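Local structure of Cgl0159-like domain-containing protein (Corynebacterium glutamicum, 3FOK) at residues A[73-78]-A[277-282]; A[220-225]-A[241-246]. The protein is of unknown function, but belongs to a family of the TIM-barrel clan and assembles from several copies of the chain. One frame throughout, in Å; residues are numbered along the deposited sequence.

Interaction 1. Residues A[73-78]-A[277-282]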
loop_
_atom_site.group_PDB
_atom_site.type_symbol
_atom_site.label_atom_id
_atom_site.label_comp_id
_atom_site.label_asym_id
_atom_site.label_seq_id
_atom_site.Cartn_x
_atom_site.Cartn_y
_atom_site.Cartn_z
ATOM N N LEU A 73 14.619 -21.555 -27.483
ATOM C CA LEU A 73 13.377 -21.996 -28.100
ATOM C C LEU A 73 13.567 -23.298 -28.875
ATOM O O LEU A 73 12.704 -24.175 -28.834
ATOM C CB LEU A 73 12.824 -20.898 -29.018
ATOM C CG LEU A 73 12.294 -19.642 -28.308
ATOM C CD1 LEU A 73 11.905 -18.583 -29.332
ATOM C CD2 LEU A 73 11.101 -20.010 -27.445
ATOM N N GLU A 74 14.693 -23.430 -29.573
ATOM C CA GLU A 74 14.970 -24.646 -30.335
ATOM C C GLU A 74 15.073 -25.832 -29.385
ATOM O O GLU A 74 14.441 -26.869 -29.589
ATOM C CB GLU A 74 16.285 -24.515 -31.110
ATOM C CG GLU A 74 16.152 -24.634 -32.627
ATOM C CD GLU A 74 15.476 -25.921 -33.073
ATOM O OE1 GLU A 74 15.998 -27.019 -32.778
ATOM O OE2 GLU A 74 14.416 -25.832 -33.725
ATOM N N ARG A 75 15.878 -25.673 -28.341
ATOM C CA ARG A 75 16.067 -26.729 -27.360
ATOM C C ARG A 75 14.725 -27.100 -26.733
ATOM O O ARG A 75 14.483 -28.256 -26.403
ATOM C CB ARG A 75 17.066 -26.268 -26.297
ATOM C CG ARG A 75 18.356 -25.721 -26.903
ATOM C CD ARG A 75 19.296 -25.155 -25.857
ATOM N NE ARG A 75 20.175 -26.175 -25.301
ATOM C CZ ARG A 75 21.379 -26.471 -25.780
ATOM N NH1 ARG A 75 21.860 -25.820 -26.828
ATOM N NH2 ARG A 75 22.099 -27.428 -25.213
HETATM N N MSE A 76 13.851 -26.108 -26.587
HETATM C CA MSE A 76 12.525 -26.330 -26.022
HETATM C C MSE A 76 11.672 -27.111 -27.017
HETATM O O MSE A 76 10.994 -28.073 -26.651
HETATM C CB MSE A 76 11.844 -24.992 -25.701
HETATM C CG MSE A 76 11.609 -24.740 -24.215
HETATM SE SE MSE A 76 10.490 -26.078 -23.380
HETATM C CE MSE A 76 11.839 -27.410 -23.077
ATOM N N ALA A 77 11.712 -26.687 -28.278
ATOM C CA ALA A 77 10.949 -27.338 -29.336
ATOM C C ALA A 77 11.316 -28.814 -29.413
ATOM O O ALA A 77 10.448 -29.670 -29.594
ATOM C CB ALA A 77 11.224 -26.661 -30.666
ATOM N N ILE A 78 12.606 -29.108 -29.276
ATOM C CA ILE A 78 13.080 -30.484 -29.323
ATOM C C ILE A 78 12.467 -31.274 -28.174
ATOM O O ILE A 78 11.884 -32.340 -28.380
ATOM C CB ILE A 78 14.620 -30.547 -29.215
ATOM C CG1 ILE A 78 15.252 -29.950 -30.475
ATOM C CG2 ILE A 78 15.074 -31.988 -29.015
ATOM C CD1 ILE A 78 16.765 -29.892 -30.435
ATOM N N LEU A 277 17.649 -29.424 -20.717
ATOM C CA LEU A 277 17.993 -28.518 -21.812
ATOM C C LEU A 277 19.422 -28.185 -21.418
ATOM O O LEU A 277 19.703 -28.052 -20.232
ATOM C CB LEU A 277 17.159 -27.240 -21.747
ATOM C CG LEU A 277 15.636 -27.314 -21.655
ATOM C CD1 LEU A 277 15.101 -25.966 -21.201
ATOM C CD2 LEU A 277 15.043 -27.715 -22.997
ATOM N N TYR A 278 20.332 -28.055 -22.374
ATOM C CA TYR A 278 21.720 -27.747 -22.022
ATOM C C TYR A 278 22.338 -28.862 -21.178
ATOM O O TYR A 278 22.831 -28.609 -20.076
ATOM C CB TYR A 278 21.806 -26.449 -21.211
ATOM C CG TYR A 278 21.053 -25.293 -21.802
ATOM C CD1 TYR A 278 21.551 -24.593 -22.901
ATOM C CD2 TYR A 278 19.820 -24.911 -21.277
ATOM C CE1 TYR A 278 20.834 -23.544 -23.463
ATOM C CE2 TYR A 278 19.096 -23.871 -21.834
ATOM C CZ TYR A 278 19.606 -23.191 -22.925
ATOM O OH TYR A 278 18.877 -22.170 -23.486
ATOM N N PRO A 279 22.293 -30.112 -21.659
ATOM C CA PRO A 279 22.899 -31.168 -20.843
ATOM C C PRO A 279 24.410 -30.946 -20.849
ATOM O O PRO A 279 24.911 -30.120 -21.608
ATOM C CB PRO A 279 22.495 -32.444 -21.574
ATOM C CG PRO A 279 21.200 -32.063 -22.234
ATOM C CD PRO A 279 21.506 -30.687 -22.762
ATOM N N GLN A 280 25.130 -31.678 -20.007
ATOM C CA GLN A 280 26.583 -31.543 -19.919
ATOM C C GLN A 280 27.241 -31.821 -21.271
ATOM O O GLN A 280 28.295 -31.270 -21.589
ATOM C CB GLN A 280 27.121 -32.500 -18.850
ATOM C CG GLN A 280 28.546 -32.220 -18.398
ATOM C CD GLN A 280 28.759 -32.579 -16.936
ATOM O OE1 GLN A 280 29.883 -32.559 -16.433
ATOM N NE2 GLN A 280 27.668 -32.900 -16.241
ATOM N N ASP A 281 26.605 -32.680 -22.061
ATOM C CA ASP A 281 27.102 -33.031 -23.383
ATOM C C ASP A 281 26.181 -32.387 -24.413
ATOM O O ASP A 281 25.347 -31.549 -24.068
ATOM C CB ASP A 281 27.104 -34.549 -23.562
ATOM C CG ASP A 281 25.726 -35.152 -23.401
ATOM O OD1 ASP A 281 25.609 -36.395 -23.445
ATOM O OD2 ASP A 281 24.756 -34.383 -23.234
ATOM N N GLY A 282 26.313 -32.786 -25.670
ATOM C CA GLY A 282 25.475 -32.199 -26.699
ATOM C C GLY A 282 24.352 -33.088 -27.202
ATOM O O GLY A 282 24.337 -33.442 -28.389
#
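Leu-277 meets the helix of residues 73-78 through its branched end. Leu-277 CD2 lies 3.5 Å from the backbone O of Arg-75. Leu-277 CD1 is 4.0 Å from CE of Met-76, a selenomethionine whose chain bends at chi2 and chi3 to bring its methyl across. CD2 comes closer still to that methyl. Both residues also touch Val-47 of strand 44-48, so a branched leucine and a pliable methionine suit this buried corner between helix and barrel strand.

At Tyr-278 the contact turns aromatic. Its backbone takes a left-handed conformation, and with CG set beside the backbone N (chi1 -49°) the ring reaches back toward the helix. The guanidinium of Arg-75 lies flat over one face of this ring, the two planes only 3° apart. Arg-75 NE sits above the rim, 3.2 Å from Tyr-278 CD1, while the methylene CD of Arg-75 is 3.3 Å from Tyr-278 CE1. The bend at chi3 carries NE over the ring, and a near-perpendicular chi4 (91°) turns the guanidinium parallel to it. Arg-75 NH2 is 3.4 Å from the Tyr-278 N, near the guanidinium plane, but both are donors and do not bond.

Pro-279 follows at the guanidinium edge, its CD 4.1 Å from Arg-75 NH2, and its ring also packs against Val-284 and Ala-287 of helix 284-295.

The two segments thus adhere without hydrogen bonds. Dispersion between flat surfaces, probably aided by the attraction of a cation for the ring's pi electrons, carries the outer part, and apolar packing the inner.

Interaction 2. Residues A[220-225]-A[241-246]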
loop_
_atom_site.group_PDB
_atom_site.type_symbol
_atom_site.label_atom_id
_atom_site.label_comp_id
_atom_site.label_asym_id
_atom_site.label_seq_id
_atom_site.Cartn_x
_atom_site.Cartn_y
_atom_site.Cartn_z
ATOM N N TRP A 220 0.187 -27.728 -5.390
ATOM C CA TRP A 220 1.148 -28.799 -5.604
ATOM C C TRP A 220 2.485 -28.335 -5.048
ATOM O O TRP A 220 2.676 -27.159 -4.755
ATOM C CB TRP A 220 1.321 -29.075 -7.100
ATOM C CG TRP A 220 0.169 -29.754 -7.760
ATOM C CD1 TRP A 220 -1.137 -29.370 -7.728
ATOM C CD2 TRP A 220 0.225 -30.924 -8.582
ATOM N NE1 TRP A 220 -1.905 -30.229 -8.480
ATOM C CE2 TRP A 220 -1.093 -31.194 -9.016
ATOM C CE3 TRP A 220 1.262 -31.773 -8.997
ATOM C CZ2 TRP A 220 -1.404 -32.277 -9.843
ATOM C CZ3 TRP A 220 0.955 -32.852 -9.823
ATOM C CH2 TRP A 220 -0.369 -33.094 -10.235
HETATM N N MSE A 221 3.414 -29.269 -4.919
HETATM C CA MSE A 221 4.744 -28.962 -4.424
HETATM C C MSE A 221 5.751 -29.312 -5.509
HETATM O O MSE A 221 5.593 -30.298 -6.228
HETATM C CB MSE A 221 5.060 -29.780 -3.166
HETATM C CG MSE A 221 4.241 -29.427 -1.937
HETATM SE SE MSE A 221 4.791 -27.776 -1.088
HETATM C CE MSE A 221 3.302 -26.659 -1.566
ATOM N N LYS A 222 6.775 -28.481 -5.631
ATOM C CA LYS A 222 7.847 -28.699 -6.590
ATOM C C LYS A 222 9.050 -28.753 -5.657
ATOM O O LYS A 222 9.523 -27.723 -5.184
ATOM C CB LYS A 222 7.941 -27.516 -7.552
ATOM C CG LYS A 222 8.946 -27.672 -8.682
ATOM C CD LYS A 222 8.963 -26.407 -9.530
ATOM C CE LYS A 222 10.087 -26.413 -10.546
ATOM N NZ LYS A 222 10.218 -25.079 -11.195
ATOM N N LEU A 223 9.520 -29.963 -5.370
ATOM C CA LEU A 223 10.628 -30.145 -4.442
ATOM C C LEU A 223 11.920 -30.659 -5.056
ATOM O O LEU A 223 11.920 -31.249 -6.137
ATOM C CB LEU A 223 10.207 -31.105 -3.329
ATOM C CG LEU A 223 8.887 -30.826 -2.607
ATOM C CD1 LEU A 223 8.641 -31.912 -1.579
ATOM C CD2 LEU A 223 8.929 -29.461 -1.945
ATOM N N PRO A 224 13.047 -30.432 -4.361
ATOM C CA PRO A 224 14.358 -30.880 -4.831
ATOM C C PRO A 224 14.610 -32.295 -4.315
ATOM O O PRO A 224 14.213 -32.624 -3.193
ATOM C CB PRO A 224 15.302 -29.868 -4.199
ATOM C CG PRO A 224 14.670 -29.661 -2.862
ATOM C CD PRO A 224 13.194 -29.529 -3.203
ATOM N N VAL A 225 15.245 -33.135 -5.127
ATOM C CA VAL A 225 15.543 -34.495 -4.695
ATOM C C VAL A 225 16.690 -34.380 -3.709
ATOM O O VAL A 225 17.814 -34.047 -4.077
ATOM C CB VAL A 225 15.955 -35.385 -5.876
ATOM C CG1 VAL A 225 16.245 -36.794 -5.388
ATOM C CG2 VAL A 225 14.845 -35.400 -6.914
ATOM N N LEU A 241 6.028 -32.704 -7.578
ATOM C CA LEU A 241 6.801 -32.823 -8.805
ATOM C C LEU A 241 8.243 -32.535 -8.413
ATOM O O LEU A 241 8.510 -31.647 -7.601
ATOM C CB LEU A 241 6.317 -31.816 -9.850
ATOM C CG LEU A 241 4.916 -32.088 -10.405
ATOM C CD1 LEU A 241 4.482 -30.942 -11.297
ATOM C CD2 LEU A 241 4.918 -33.399 -11.179
ATOM N N LEU A 242 9.172 -33.291 -8.979
ATOM C CA LEU A 242 10.580 -33.123 -8.654
ATOM C C LEU A 242 11.292 -32.185 -9.618
ATOM O O LEU A 242 10.948 -32.106 -10.797
ATOM C CB LEU A 242 11.269 -34.488 -8.652
ATOM C CG LEU A 242 10.536 -35.574 -7.856
ATOM C CD1 LEU A 242 11.268 -36.895 -8.008
ATOM C CD2 LEU A 242 10.437 -35.171 -6.395
ATOM N N LEU A 243 12.284 -31.469 -9.102
ATOM C CA LEU A 243 13.065 -30.535 -9.900
ATOM C C LEU A 243 14.520 -30.996 -9.958
ATOM O O LEU A 243 15.008 -31.650 -9.041
ATOM C CB LEU A 243 12.975 -29.131 -9.292
ATOM C CG LEU A 243 13.468 -28.939 -7.852
ATOM C CD1 LEU A 243 14.979 -28.746 -7.840
ATOM C CD2 LEU A 243 12.793 -27.723 -7.240
ATOM N N GLY A 244 15.199 -30.663 -11.049
ATOM C CA GLY A 244 16.593 -31.036 -11.206
ATOM C C GLY A 244 17.425 -29.771 -11.266
ATOM O O GLY A 244 17.614 -29.196 -12.342
ATOM N N GLY A 245 17.923 -29.342 -10.111
ATOM C CA GLY A 245 18.704 -28.120 -10.036
ATOM C C GLY A 245 19.972 -28.005 -10.863
ATOM O O GLY A 245 19.983 -28.259 -12.067
ATOM N N GLU A 246 21.040 -27.600 -10.184
ATOM C CA GLU A 246 22.364 -27.393 -10.766
ATOM C C GLU A 246 22.784 -28.352 -11.882
ATOM O O GLU A 246 22.993 -27.925 -13.022
ATOM C CB GLU A 246 23.419 -27.408 -9.651
ATOM C CG GLU A 246 23.358 -28.628 -8.723
ATOM C CD GLU A 246 22.214 -28.573 -7.713
ATOM O OE1 GLU A 246 22.002 -29.581 -7.006
ATOM O OE2 GLU A 246 21.531 -27.526 -7.620
#
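Leu-241 pairs with Lys-222, and Leu-242 with Leu-223, as neighbouring parallel strands of a TIM barrel, successive members of a beta-alpha-beta unit whose short axes differ in direction by 35°. The tight part is the backbone seam, where bonds alternate between strands. Leu-241 N donates to Met-221 O at 2.8 Å; Leu-241 O then accepts from Leu-223 N at 3.0 Å, nearly in line with the carbonyl (168°), and Leu-223 O accepts from Leu-243 N at 3.0 Å. Leu-223 therefore uses both its N-H and its C=O on the same neighbouring strand, bonding the residues that flank its partner Leu-242, as in parallel pairing. Leu-243 packs closely too: chi1 of 60° sets its CG between the backbone N and carbonyl carbon, against the neighbouring strand, and Leu-243 CD1 lies 3.8 Å from Pro-224 CB.

Side chains alternate across the sheet. Leu-223 and Leu-242 share the face that meets the surrounding shell, with Leu-242 touching Ala-261 of helix 252-261; leucine fits such an apolar interface. At the N-terminal end of the pair, Leu-241 sets CG 3.9 Å from CE3 of Trp-220, whose broad indole also meets Phe-144 edge-to-face.

The looser side is at Val-225, partly exposed, which touches CD1 of Leu-242 with CG2. Val-225 N stands 4.2 Å from Leu-243 O and does not bond it.

On the face shared with Leu-241 and Leu-243, Lys-222 runs out fully extended to a salt bridge between NZ and Glu-182. Lys-222 crosses Leu-243 at about a right angle, with Lys-222 CG 4.1 Å from Leu-243 CD2.

In the fold
Starting from the N terminus, the chain enters the barrel at strand 44-48 and forms helix 69-81, whose partner in interaction 1 comes only after the last barrel strand, 267-272. Six further parallel barrel strands, 87-90 to 240-243, are laid down before strand 267-272 pairs with strand 44-48 and the loop after it returns to residues 73-78 as interaction 1, a closure spanning 198 residues. Interaction 2 forms within that span and closes a much shorter loop, of 15 residues, between successive strands; the two loops nest and do not cross. Interaction 2 belongs to the wall of the barrel, whereas interaction 1 ties the first helix after strand 44-48 to the last loop. Their centres are about 19 Å apart.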